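Local coordinates for protein DegQ (Legionella fallonii, PDB 3PV2) that is an HtrA-family protease of the trypsin type, with PDZ domains, that assembles into large 12-subunit particles and probably degrades misfolded proteins within them, at residues D152-I157 against G207-A212; N94-R99 against I219-L224; R112-R117 against L130-K135. One frame throughout, in Å; residues are numbered along the deposited sequence.

Contact 1: residues D152-I157 against G207-A212; sequences DFVVAI and GALVNA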
ATOM      1  N   ASP B 152      36.649  33.973  21.484  1.00 41.62           N
ATOM      2  CA  ASP B 152      36.127  35.220  22.016  1.00 43.85           C
ATOM      3  C   ASP B 152      34.666  35.011  22.366  1.00 42.19           C
ATOM      4  O   ASP B 152      33.945  34.365  21.597  1.00 40.82           O
ATOM      5  CB  ASP B 152      36.139  36.384  20.988  1.00 43.55           C
ATOM      6  CG  ASP B 152      37.561  36.968  20.686  1.00 49.08           C
ATOM      7  OD1 ASP B 152      38.478  36.940  21.534  1.00 52.08           O
ATOM      8  OD2 ASP B 152      37.706  37.547  19.569  1.00 54.57           O
ATOM      9  N   PHE B 153      34.194  35.673  23.426  1.00 41.38           N
ATOM     10  CA  PHE B 153      32.797  35.585  23.825  1.00 39.61           C
ATOM     11  C   PHE B 153      31.881  36.478  23.010  1.00 39.65           C
ATOM     12  O   PHE B 153      32.232  37.575  22.595  1.00 41.81           O
ATOM     13  CB  PHE B 153      32.633  35.800  25.339  1.00 40.20           C
ATOM     14  CG  PHE B 153      33.361  34.766  26.205  1.00 41.47           C
ATOM     15  CD1 PHE B 153      34.420  35.146  27.034  1.00 42.52           C
ATOM     16  CD2 PHE B 153      32.917  33.463  26.271  1.00 36.53           C
ATOM     17  CE1 PHE B 153      35.031  34.230  27.859  1.00 44.60           C
ATOM     18  CE2 PHE B 153      33.551  32.562  27.063  1.00 41.20           C
ATOM     19  CZ  PHE B 153      34.617  32.967  27.876  1.00 42.75           C
ATOM     20  N   VAL B 154      30.692  35.985  22.734  1.00 38.77           N
ATOM     21  CA  VAL B 154      29.750  36.722  21.941  1.00 37.45           C
ATOM     22  C   VAL B 154      28.349  36.535  22.427  1.00 36.58           C
ATOM     23  O   VAL B 154      28.015  35.525  23.069  1.00 36.23           O
ATOM     24  CB  VAL B 154      29.826  36.278  20.455  1.00 38.60           C
ATOM     25  CG1 VAL B 154      31.241  36.586  19.864  1.00 38.76           C
ATOM     26  CG2 VAL B 154      29.450  34.798  20.300  1.00 36.60           C
ATOM     27  N   VAL B 155      27.510  37.523  22.112  1.00 36.48           N
ATOM     28  CA  VAL B 155      26.075  37.407  22.331  1.00 36.13           C
ATOM     29  C   VAL B 155      25.312  37.621  21.058  1.00 36.01           C
ATOM     30  O   VAL B 155      25.596  38.521  20.309  1.00 35.72           O
ATOM     31  CB  VAL B 155      25.605  38.378  23.433  1.00 36.96           C
ATOM     32  CG1 VAL B 155      24.044  38.431  23.468  1.00 36.90           C
ATOM     33  CG2 VAL B 155      26.173  37.930  24.759  1.00 34.48           C
ATOM     34  N   ALA B 156      24.371  36.743  20.762  1.00 35.93           N
ATOM     35  CA  ALA B 156      23.468  37.012  19.629  1.00 37.04           C
ATOM     36  C   ALA B 156      22.164  37.574  20.116  1.00 37.63           C
ATOM     37  O   ALA B 156      21.514  36.955  20.915  1.00 37.97           O
ATOM     38  CB  ALA B 156      23.188  35.686  18.794  1.00 35.31           C
ATOM     39  N   ILE B 157      21.737  38.706  19.591  1.00 40.69           N
ATOM     40  CA  ILE B 157      20.550  39.363  20.067  1.00 42.66           C
ATOM     41  C   ILE B 157      19.565  39.575  18.925  1.00 43.99           C
ATOM     42  O   ILE B 157      19.925  40.150  17.871  1.00 42.00           O
ATOM     43  CB  ILE B 157      20.817  40.789  20.561  1.00 44.06           C
ATOM     44  CG1 ILE B 157      22.114  40.877  21.326  1.00 46.90           C
ATOM     45  CG2 ILE B 157      19.631  41.267  21.487  1.00 47.08           C
ATOM     46  CD1 ILE B 157      22.438  42.361  21.676  1.00 46.93           C
ATOM     47  N   GLY B 207      19.526  39.957  13.345  1.00 37.58           N
ATOM     48  CA  GLY B 207      19.861  40.717  14.558  1.00 37.68           C
ATOM     49  C   GLY B 207      21.376  40.795  14.698  1.00 37.60           C
ATOM     50  O   GLY B 207      22.103  40.464  13.759  1.00 38.00           O
ATOM     51  N   ALA B 208      21.828  41.158  15.877  1.00 36.95           N
ATOM     52  CA  ALA B 208      23.179  41.608  16.152  1.00 37.20           C
ATOM     53  C   ALA B 208      23.954  40.472  16.823  1.00 37.84           C
ATOM     54  O   ALA B 208      23.448  39.808  17.701  1.00 38.10           O
ATOM     55  CB  ALA B 208      23.105  42.794  17.106  1.00 36.55           C
ATOM     56  N   LEU B 209      25.175  40.214  16.364  1.00 38.41           N
ATOM     57  CA  LEU B 209      26.124  39.408  17.117  1.00 38.64           C
ATOM     58  C   LEU B 209      27.011  40.442  17.737  1.00 38.42           C
ATOM     59  O   LEU B 209      27.578  41.240  17.008  1.00 38.05           O
ATOM     60  CB  LEU B 209      26.941  38.486  16.179  1.00 37.67           C
ATOM     61  CG  LEU B 209      27.393  37.096  16.653  1.00 43.32           C
ATOM     62  CD1 LEU B 209      28.826  36.727  16.199  1.00 39.35           C
ATOM     63  CD2 LEU B 209      27.122  36.745  18.133  1.00 43.84           C
ATOM     64  N   VAL B 210      27.177  40.435  19.058  1.00 39.37           N
ATOM     65  CA  VAL B 210      28.033  41.436  19.630  1.00 40.72           C
ATOM     66  C   VAL B 210      29.117  40.804  20.417  1.00 42.13           C
ATOM     67  O   VAL B 210      28.947  39.711  20.933  1.00 43.06           O
ATOM     68  CB  VAL B 210      27.263  42.455  20.492  1.00 40.82           C
ATOM     69  CG1 VAL B 210      26.186  43.162  19.671  1.00 42.19           C
ATOM     70  CG2 VAL B 210      26.703  41.836  21.794  1.00 39.18           C
ATOM     71  N   ASN B 211      30.237  41.496  20.559  1.00 44.62           N
ATOM     72  CA  ASN B 211      31.341  41.018  21.401  1.00 45.73           C
ATOM     73  C   ASN B 211      31.057  41.424  22.832  1.00 47.39           C
ATOM     74  O   ASN B 211      30.031  42.043  23.108  1.00 46.86           O
ATOM     75  CB  ASN B 211      32.695  41.545  20.951  1.00 46.68           C
ATOM     76  CG  ASN B 211      32.793  43.075  21.056  1.00 48.59           C
ATOM     77  OD1 ASN B 211      32.082  43.698  21.833  1.00 49.76           O
ATOM     78  ND2 ASN B 211      33.644  43.661  20.232  1.00 48.61           N
ATOM     79  N   ALA B 212      31.973  41.067  23.717  1.00 48.94           N
ATOM     80  CA  ALA B 212      31.798  41.212  25.131  1.00 51.40           C
ATOM     81  C   ALA B 212      31.794  42.653  25.585  1.00 54.50           C
ATOM     82  O   ALA B 212      31.278  42.940  26.645  1.00 55.99           O
ATOM     83  CB  ALA B 212      32.916  40.420  25.882  1.00 51.49           C
TER
HETATM   84  O   HOH W   1      34.222  39.099  23.013  1.00 51.85           O
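Strands 153-157 and 208-211 are the two end strands of the second six-stranded barrel of the trypsin fold. Their antiparallel pairing, with axes 155° apart, closes that barrel. The ladder is made by two hydrogen-bonded pairs, Val155 with Val210 and Ile157 with Ala208. Its bonds are short, Ile157 N reaching Ala208 O at 2.8 Å; three are nearly straight, while the one from Ala208 N to Ile157 O is more bent.

Val154 shares one face of the sheet with Ala156 and Leu209, and all of its side-chain carbons find a neighbour across the strands. CB lies 3.6 Å from CD2 of Leu209. CG1 of Val154 approaches the facing backbone, 4.0 Å from Val210 O. With chi1 at -62° CG1 stands beside the backbone N, which leaves CG2 between N and the carbonyl carbon, where it meets the same Leu209 CD2 at 3.7 Å. That leucine methyl touches Ala156 CB as well, and its nearest neighbour on the other strand is Val155 O, 3.2 Å from Leu209 CD2. Leu209 also touches Ile217 and Asn220 of strand 216-221.

The other face carries Val155, Ile157 and Val210. CG2 of Val210 touches Val155 CB at 4.0 Å and CD1 of Ile157 at 4.3 Å, and helix 22-28 packs over this group through Leu25 and Ile28. Toward Phe153 the strands diverge. The Phe153 ring turns away from strand 208-211 and makes an edge-to-face contact with Phe174 of a neighbouring subunit. Between the backbones, one water donates to Phe153 O and accepts from Ala212 N, the latter 3.1 Å from the water oxygen.

Contact 2: residues N94-R99 against I219-L224; sequences NDHVIR and INTAIL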
ATOM      1  N   ASN B  94      18.535  40.572   7.127  1.00 41.22           N
ATOM      2  CA  ASN B  94      18.892  39.643   6.050  1.00 40.96           C
ATOM      3  C   ASN B  94      18.060  39.835   4.817  1.00 43.07           C
ATOM      4  O   ASN B  94      16.881  40.151   4.909  1.00 44.91           O
ATOM      5  CB  ASN B  94      18.627  38.251   6.478  1.00 41.76           C
ATOM      6  CG  ASN B  94      19.513  37.812   7.630  1.00 42.93           C
ATOM      7  OD1 ASN B  94      20.757  37.962   7.588  1.00 45.31           O
ATOM      8  ND2 ASN B  94      18.904  37.193   8.621  1.00 44.64           N
ATOM      9  N   ASP B  95      18.613  39.549   3.644  1.00 44.70           N
ATOM     10  CA  ASP B  95      17.770  39.545   2.430  1.00 47.73           C
ATOM     11  C   ASP B  95      16.636  38.518   2.501  1.00 48.74           C
ATOM     12  O   ASP B  95      15.512  38.806   2.090  1.00 49.46           O
ATOM     13  CB  ASP B  95      18.619  39.348   1.145  1.00 49.34           C
ATOM     14  CG  ASP B  95      17.891  39.794  -0.124  1.00 52.84           C
ATOM     15  OD1 ASP B  95      17.757  38.955  -1.028  1.00 58.71           O
ATOM     16  OD2 ASP B  95      17.453  40.979  -0.236  1.00 52.37           O
ATOM     17  N   HIS B  96      16.924  37.310   2.994  1.00 50.57           N
ATOM     18  CA  HIS B  96      15.879  36.277   3.073  1.00 52.21           C
ATOM     19  C   HIS B  96      14.709  36.694   3.959  1.00 53.38           C
ATOM     20  O   HIS B  96      13.599  36.269   3.712  1.00 55.68           O
ATOM     21  CB  HIS B  96      16.422  34.912   3.461  1.00 51.74           C
ATOM     22  CG  HIS B  96      16.678  34.736   4.927  1.00 49.93           C
ATOM     23  ND1 HIS B  96      17.942  34.745   5.455  1.00 46.11           N
ATOM     24  CD2 HIS B  96      15.841  34.481   5.965  1.00 51.01           C
ATOM     25  CE1 HIS B  96      17.875  34.538   6.762  1.00 49.76           C
ATOM     26  NE2 HIS B  96      16.605  34.392   7.097  1.00 48.19           N
ATOM     27  N   VAL B  97      14.937  37.564   4.942  1.00 52.48           N
ATOM     28  CA  VAL B  97      13.836  38.058   5.781  1.00 52.06           C
ATOM     29  C   VAL B  97      12.838  38.873   4.951  1.00 54.25           C
ATOM     30  O   VAL B  97      11.609  38.750   5.115  1.00 55.22           O
ATOM     31  CB  VAL B  97      14.409  38.841   7.006  1.00 50.23           C
ATOM     32  CG1 VAL B  97      13.362  39.640   7.772  1.00 49.97           C
ATOM     33  CG2 VAL B  97      15.104  37.871   7.961  1.00 50.86           C
ATOM     34  N   ILE B  98      13.349  39.740   4.080  1.00 55.38           N
ATOM     35  CA  ILE B  98      12.491  40.669   3.353  1.00 55.75           C
ATOM     36  C   ILE B  98      12.144  40.317   1.915  1.00 58.79           C
ATOM     37  O   ILE B  98      11.399  41.058   1.293  1.00 58.31           O
ATOM     38  CB  ILE B  98      13.013  42.164   3.390  1.00 55.09           C
ATOM     39  CG1 ILE B  98      14.396  42.344   2.759  1.00 52.59           C
ATOM     40  CG2 ILE B  98      13.029  42.676   4.820  1.00 51.46           C
ATOM     41  CD1 ILE B  98      14.519  42.067   1.238  1.00 52.99           C
ATOM     42  N   ARG B  99      12.674  39.229   1.379  1.00 61.33           N
ATOM     43  CA  ARG B  99      12.400  38.928  -0.010  1.00 65.10           C
ATOM     44  C   ARG B  99      10.913  38.727  -0.260  1.00 66.70           C
ATOM     45  O   ARG B  99      10.212  38.118   0.564  1.00 66.58           O
ATOM     46  CB  ARG B  99      13.149  37.693  -0.485  1.00 66.75           C
ATOM     47  CG  ARG B  99      14.447  38.040  -1.192  1.00 71.34           C
ATOM     48  CD  ARG B  99      14.946  36.914  -2.054  1.00 74.85           C
ATOM     49  NE  ARG B  99      15.149  35.694  -1.287  1.00 76.73           N
ATOM     50  CZ  ARG B  99      16.283  35.358  -0.668  1.00 78.22           C
ATOM     51  NH1 ARG B  99      17.337  36.172  -0.680  1.00 77.94           N
ATOM     52  NH2 ARG B  99      16.359  34.201  -0.009  1.00 76.54           N
ATOM     53  N   ILE B 219      26.072  40.287  11.664  1.00 39.49           N
ATOM     54  CA  ILE B 219      24.640  40.186  11.525  1.00 39.38           C
ATOM     55  C   ILE B 219      24.250  38.739  11.506  1.00 39.42           C
ATOM     56  O   ILE B 219      24.710  37.989  10.633  1.00 39.64           O
ATOM     57  CB  ILE B 219      24.151  40.865  10.278  1.00 40.54           C
ATOM     58  CG1 ILE B 219      24.467  42.371  10.344  1.00 39.94           C
ATOM     59  CG2 ILE B 219      22.618  40.720  10.128  1.00 39.11           C
ATOM     60  CD1 ILE B 219      23.837  43.153  11.469  1.00 43.23           C
ATOM     61  N   ASN B 220      23.456  38.314  12.494  1.00 40.14           N
ATOM     62  CA  ASN B 220      23.043  36.890  12.607  1.00 41.98           C
ATOM     63  C   ASN B 220      22.316  36.482  11.322  1.00 43.70           C
ATOM     64  O   ASN B 220      21.496  37.256  10.773  1.00 43.05           O
ATOM     65  CB  ASN B 220      22.057  36.643  13.758  1.00 42.29           C
ATOM     66  CG  ASN B 220      22.481  37.304  15.073  1.00 43.48           C
ATOM     67  OD1 ASN B 220      21.664  37.922  15.825  1.00 46.25           O
ATOM     68  ND2 ASN B 220      23.738  37.176  15.356  1.00 38.85           N
ATOM     69  N   THR B 221      22.575  35.280  10.865  1.00 45.92           N
ATOM     70  CA  THR B 221      21.825  34.706   9.762  1.00 49.81           C
ATOM     71  C   THR B 221      21.489  33.269  10.091  1.00 53.03           C
ATOM     72  O   THR B 221      22.376  32.469  10.248  1.00 52.49           O
ATOM     73  CB  THR B 221      22.663  34.616   8.521  1.00 49.63           C
ATOM     74  OG1 THR B 221      23.271  35.884   8.327  1.00 57.74           O
ATOM     75  CG2 THR B 221      21.779  34.294   7.274  1.00 48.04           C
ATOM     76  N   ALA B 222      20.217  32.928  10.127  1.00 58.07           N
ATOM     77  CA  ALA B 222      19.825  31.567  10.430  1.00 62.48           C
ATOM     78  C   ALA B 222      19.739  30.793   9.120  1.00 67.20           C
ATOM     79  O   ALA B 222      18.834  31.026   8.342  1.00 68.19           O
ATOM     80  CB  ALA B 222      18.489  31.559  11.159  1.00 63.17           C
ATOM     81  N   ILE B 223      20.690  29.894   8.870  1.00 72.11           N
ATOM     82  CA  ILE B 223      20.638  29.024   7.664  1.00 77.01           C
ATOM     83  C   ILE B 223      20.276  27.582   8.066  1.00 79.94           C
ATOM     84  O   ILE B 223      20.827  27.059   9.056  1.00 80.16           O
ATOM     85  CB  ILE B 223      21.956  29.110   6.746  1.00 77.50           C
ATOM     86  CG1 ILE B 223      22.512  27.719   6.353  1.00 79.08           C
ATOM     87  CG2 ILE B 223      23.078  29.954   7.415  1.00 77.69           C
ATOM     88  CD1 ILE B 223      21.785  27.033   5.188  1.00 81.87           C
ATOM     89  N   LEU B 224      19.360  26.981   7.281  1.00 83.47           N
ATOM     90  CA  LEU B 224      18.743  25.624   7.466  1.00 86.23           C
ATOM     91  C   LEU B 224      17.304  25.768   7.982  1.00 87.49           C
ATOM     92  O   LEU B 224      16.344  25.506   7.249  1.00 89.21           O
ATOM     93  CB  LEU B 224      19.576  24.631   8.330  1.00 86.29           C
ATOM     94  CG  LEU B 224      18.898  23.429   9.034  1.00 88.91           C
ATOM     95  CD1 LEU B 224      19.881  22.267   9.259  1.00 88.79           C
ATOM     96  CD2 LEU B 224      18.233  23.845  10.374  1.00 89.04           C
TER
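Different first torsions turn Asn94 and His96 onto the same residue, Thr221. In Asn94 a chi1 of -65° sets CG beside its own backbone N and carries the amide toward the strand. His96, the second residue of the short helix 95-98, has CG tucked between backbone N and carbonyl carbon (chi1 80°), which swings the imidazole over to the same strand. CG of Asn94 comes to 3.8 Å from Asn220 O and 4.2 Å from the Thr221 CG2 methyl, the amide passing obliquely across the threonine. The methyl then meets the imidazole at its edge and in its plane, CE1 of His96 lying 3.9 Å from CG2 of Thr221. Ala222 O is a little farther along, 4.0 Å from His96 CE1.

This is the interface between the two barrels of a trypsin-like protease, and His96 is probably the histidine of the catalytic triad, as in other HtrA proteases. Its ND1 is hydrogen-bonded to Asp126 OD2, probably the triad aspartate, and its ring packs against Ser205, probably the nucleophile. Strand 216-221 and the residue after it border this probable triad from the second barrel: Thr221 also touches Asp126, and Ala222 N is hydrogen-bonded to Ser205 OG.

Within the same helical turn, Arg99 NH1 makes a salt bridge to Asp95 OD1 at 2.8 Å. The arginine approaches on the anti side of the carboxylate, 27° out of its plane. One face of the guanidinium lies over the backbone of His96, whose CA stands 3.7 Å above the plane of the Arg99 group and toward its rim.

Contact 3: residues R112-R117 against L130-K135; sequences RRLKAR and LKIDAK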
ATOM      1  N   ARG B 112       7.077  51.876  19.023  1.00 66.23           N
ATOM      2  CA  ARG B 112       6.571  52.468  17.783  1.00 66.56           C
ATOM      3  C   ARG B 112       6.640  51.429  16.658  1.00 64.40           C
ATOM      4  O   ARG B 112       7.623  50.695  16.601  1.00 61.51           O
ATOM      5  CB  ARG B 112       7.419  53.669  17.400  1.00 67.41           C
ATOM      6  CG  ARG B 112       7.458  54.785  18.422  1.00 71.24           C
ATOM      7  CD  ARG B 112       8.343  55.947  17.952  1.00 72.62           C
ATOM      8  NE  ARG B 112       9.708  55.843  18.473  1.00 73.42           N
ATOM      9  CZ  ARG B 112      10.772  56.495  17.997  1.00 74.38           C
ATOM     10  NH1 ARG B 112      10.654  57.335  16.973  1.00 77.39           N
ATOM     11  NH2 ARG B 112      11.972  56.311  18.555  1.00 76.18           N
ATOM     12  N   ARG B 113       5.604  51.349  15.810  1.00 64.47           N
ATOM     13  CA  ARG B 113       5.576  50.459  14.641  1.00 63.88           C
ATOM     14  C   ARG B 113       5.730  51.327  13.402  1.00 64.02           C
ATOM     15  O   ARG B 113       4.851  52.146  13.123  1.00 66.74           O
ATOM     16  CB  ARG B 113       4.278  49.653  14.526  1.00 64.80           C
ATOM     17  CG  ARG B 113       3.941  48.720  15.673  1.00 66.86           C
ATOM     18  CD  ARG B 113       4.119  47.238  15.300  1.00 70.56           C
ATOM     19  NE  ARG B 113       3.100  46.739  14.382  1.00 73.99           N
ATOM     20  CZ  ARG B 113       3.230  45.713  13.525  1.00 75.58           C
ATOM     21  NH1 ARG B 113       4.362  45.007  13.401  1.00 71.01           N
ATOM     22  NH2 ARG B 113       2.193  45.402  12.740  1.00 77.86           N
ATOM     23  N   LEU B 114       6.843  51.194  12.679  1.00 61.58           N
ATOM     24  CA  LEU B 114       7.147  52.087  11.545  1.00 61.25           C
ATOM     25  C   LEU B 114       7.105  51.380  10.211  1.00 60.29           C
ATOM     26  O   LEU B 114       7.581  50.235  10.073  1.00 57.27           O
ATOM     27  CB  LEU B 114       8.518  52.727  11.721  1.00 60.75           C
ATOM     28  CG  LEU B 114       8.587  53.552  13.001  1.00 63.73           C
ATOM     29  CD1 LEU B 114      10.009  53.742  13.422  1.00 64.42           C
ATOM     30  CD2 LEU B 114       7.823  54.929  12.829  1.00 64.58           C
ATOM     31  N   LYS B 115       6.538  52.057   9.210  1.00 60.16           N
ATOM     32  CA  LYS B 115       6.587  51.583   7.840  1.00 60.09           C
ATOM     33  C   LYS B 115       8.040  51.695   7.345  1.00 58.18           C
ATOM     34  O   LYS B 115       8.687  52.704   7.534  1.00 59.02           O
ATOM     35  CB  LYS B 115       5.667  52.456   7.022  1.00 63.23           C
ATOM     36  CG  LYS B 115       5.445  52.056   5.589  1.00 67.45           C
ATOM     37  CD  LYS B 115       4.246  52.851   5.010  1.00 73.01           C
ATOM     38  CE  LYS B 115       4.440  53.089   3.534  1.00 76.94           C
ATOM     39  NZ  LYS B 115       5.040  51.856   2.895  1.00 76.60           N
ATOM     40  N   ALA B 116       8.587  50.652   6.737  1.00 55.88           N
ATOM     41  CA  ALA B 116       9.994  50.673   6.400  1.00 54.47           C
ATOM     42  C   ALA B 116      10.115  50.633   4.919  1.00 53.97           C
ATOM     43  O   ALA B 116       9.353  49.951   4.253  1.00 53.90           O
ATOM     44  CB  ALA B 116      10.705  49.507   7.008  1.00 50.18           C
ATOM     45  N   ARG B 117      11.128  51.286   4.405  1.00 54.23           N
ATOM     46  CA  ARG B 117      11.360  51.234   2.974  1.00 55.98           C
ATOM     47  C   ARG B 117      12.585  50.365   2.648  1.00 53.37           C
ATOM     48  O   ARG B 117      13.580  50.456   3.323  1.00 50.96           O
ATOM     49  CB  ARG B 117      11.552  52.669   2.527  1.00 57.01           C
ATOM     50  CG  ARG B 117      11.663  52.858   1.057  1.00 65.85           C
ATOM     51  CD  ARG B 117      11.274  54.371   0.692  1.00 72.06           C
ATOM     52  NE  ARG B 117      12.288  55.356   1.115  1.00 77.12           N
ATOM     53  CZ  ARG B 117      13.543  55.424   0.629  1.00 81.71           C
ATOM     54  NH1 ARG B 117      13.989  54.566  -0.304  1.00 81.21           N
ATOM     55  NH2 ARG B 117      14.382  56.358   1.091  1.00 84.80           N
ATOM     56  N   LEU B 130      17.253  48.784   4.970  1.00 44.05           N
ATOM     57  CA  LEU B 130      15.927  49.342   5.126  1.00 44.94           C
ATOM     58  C   LEU B 130      16.102  50.742   5.707  1.00 46.69           C
ATOM     59  O   LEU B 130      17.077  51.017   6.459  1.00 44.94           O
ATOM     60  CB  LEU B 130      15.094  48.544   6.146  1.00 43.56           C
ATOM     61  CG  LEU B 130      14.861  47.031   5.947  1.00 42.98           C
ATOM     62  CD1 LEU B 130      13.977  46.478   7.088  1.00 40.82           C
ATOM     63  CD2 LEU B 130      14.277  46.720   4.605  1.00 42.52           C
ATOM     64  N   LYS B 131      15.114  51.584   5.448  1.00 48.21           N
ATOM     65  CA  LYS B 131      15.091  52.894   6.015  1.00 52.17           C
ATOM     66  C   LYS B 131      13.725  53.200   6.647  1.00 53.00           C
ATOM     67  O   LYS B 131      12.676  52.854   6.106  1.00 54.24           O
ATOM     68  CB  LYS B 131      15.434  53.896   4.929  1.00 54.75           C
ATOM     69  CG  LYS B 131      15.031  55.288   5.256  1.00 60.35           C
ATOM     70  CD  LYS B 131      16.168  56.292   5.140  1.00 67.85           C
ATOM     71  CE  LYS B 131      15.659  57.693   5.633  1.00 71.74           C
ATOM     72  NZ  LYS B 131      16.583  58.779   5.261  1.00 75.53           N
ATOM     73  N   ILE B 132      13.765  53.860   7.788  1.00 54.53           N
ATOM     74  CA  ILE B 132      12.572  54.246   8.538  1.00 57.16           C
ATOM     75  C   ILE B 132      12.748  55.734   8.778  1.00 61.60           C
ATOM     76  O   ILE B 132      13.878  56.221   8.821  1.00 61.70           O
ATOM     77  CB  ILE B 132      12.409  53.487   9.880  1.00 55.21           C
ATOM     78  CG1 ILE B 132      13.683  53.598  10.728  1.00 53.30           C
ATOM     79  CG2 ILE B 132      12.071  52.036   9.641  1.00 52.76           C
ATOM     80  CD1 ILE B 132      13.520  53.094  12.184  1.00 50.10           C
ATOM     81  N   ASP B 133      11.660  56.474   8.853  1.00 66.65           N
ATOM     82  CA  ASP B 133      11.785  57.895   9.117  1.00 70.91           C
ATOM     83  C   ASP B 133      11.412  58.036  10.544  1.00 72.48           C
ATOM     84  O   ASP B 133      10.215  58.085  10.845  1.00 73.66           O
ATOM     85  CB  ASP B 133      10.814  58.745   8.292  1.00 73.28           C
ATOM     86  CG  ASP B 133      10.858  58.439   6.793  1.00 76.38           C
ATOM     87  OD1 ASP B 133      11.951  58.173   6.190  1.00 81.20           O
ATOM     88  OD2 ASP B 133       9.754  58.482   6.202  1.00 81.42           O
ATOM     89  N   ALA B 134      12.406  58.080  11.433  1.00 73.56           N
ATOM     90  CA  ALA B 134      12.117  58.371  12.837  1.00 75.09           C
ATOM     91  C   ALA B 134      13.232  59.132  13.523  1.00 76.91           C
ATOM     92  O   ALA B 134      14.368  59.167  13.049  1.00 76.85           O
ATOM     93  CB  ALA B 134      11.786  57.097  13.607  1.00 73.38           C
ATOM     94  N   LYS B 135      12.869  59.723  14.656  1.00 78.85           N
ATOM     95  CA  LYS B 135      13.780  60.423  15.539  1.00 81.22           C
ATOM     96  C   LYS B 135      13.915  59.603  16.806  1.00 79.57           C
ATOM     97  O   LYS B 135      13.208  58.627  16.983  1.00 77.48           O
ATOM     98  CB  LYS B 135      13.212  61.781  15.945  1.00 84.35           C
ATOM     99  CG  LYS B 135      12.141  62.385  15.007  1.00 89.69           C
ATOM    100  CD  LYS B 135      10.712  61.859  15.292  1.00 93.57           C
ATOM    101  CE  LYS B 135       9.656  62.984  15.168  1.00 97.54           C
ATOM    102  NZ  LYS B 135       9.796  63.856  13.948  1.00 98.89           N
TER
HETATM  103  O   HOH W   2       9.337  55.032   8.735  1.00 58.66           O
HETATM  104  O   HOH W   3      11.894  56.677   3.379  1.00 83.46           O
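Leu114, Ala116, Ile132 and Ala134 make up the close-packed side of this contact, where strands 113-122 and 127-131 of the first barrel form a beta hairpin. The leucine and isoleucine cross at about a right angle, CD1 of Leu114 meeting CD1 of Ile132 at 3.8 Å. The same leucine methyl also touches Ala134 CB, again at 3.8 Å. At its other branch, Ile132 puts CG2 3.9 Å from Ala116 CB, so its two ends serve successive inward positions of the facing strand. Val106 of strand 101-107 and Ile91 of strand 90-93 extend this apolar layer into the barrel.

Nearer the hairpin turn the backbones are joined directly. Arg117 and Lys131 are an antiparallel hydrogen-bonded pair, with Arg117 N 2.8 Å from Lys131 O and a nearly straight bond. Beyond it the strands part, and a water bridges the gap by donating to Lys115 O and accepting from Asp133 N.

The outward side is looser and polar. Arg117 and Lys131 project from the same face, their like-charged ends near each other but not in contact. A second water lies at the edge of the Arg117 guanidinium, 2.7 Å from NE, and donates to Asp133 OD1 at 3.2 Å. Other subunits reach this region: Arg113 NE is hydrogen-bonded to Arg401 O of one neighbouring subunit, and Arg112 packs on Glu270 of another.

At the far end Arg112, its chain bent at chi3, holds one carbonyl oxygen end-on with two nitrogens: NH1 is 2.9 Å and NH2 3.1 Å from Lys135 O. The oxygen lies near the guanidinium plane. Because NH2 also forms a salt bridge with Asp110, the cation is probably stabilised there, and its two-nitrogen grip probably helps to hold the chain after strand 127-131, where the two segments no longer pair through their backbones.

In the fold
All three contacts lie in the protease part of the chain. Contact 3 belongs to the first barrel, contact 1 closes the second, and contact 2 spans the two beside the probable catalytic residues. Along the chain, contacts 3 and 1 follow one another, both nested inside the loop closed by contact 2. The centres of contact 1 and contact 2 are about 17 Å apart. Those of contact 2 and contact 3 are about 19 Å apart, and those of contact 1 and contact 3 about 25 Å. Contacts 1 and 2 meet through adjacent strands 208-211 and 216-221, whereas contacts 2 and 3 touch where Ile98 packs on Leu130. The probable active-site junction is thus tied to both barrels.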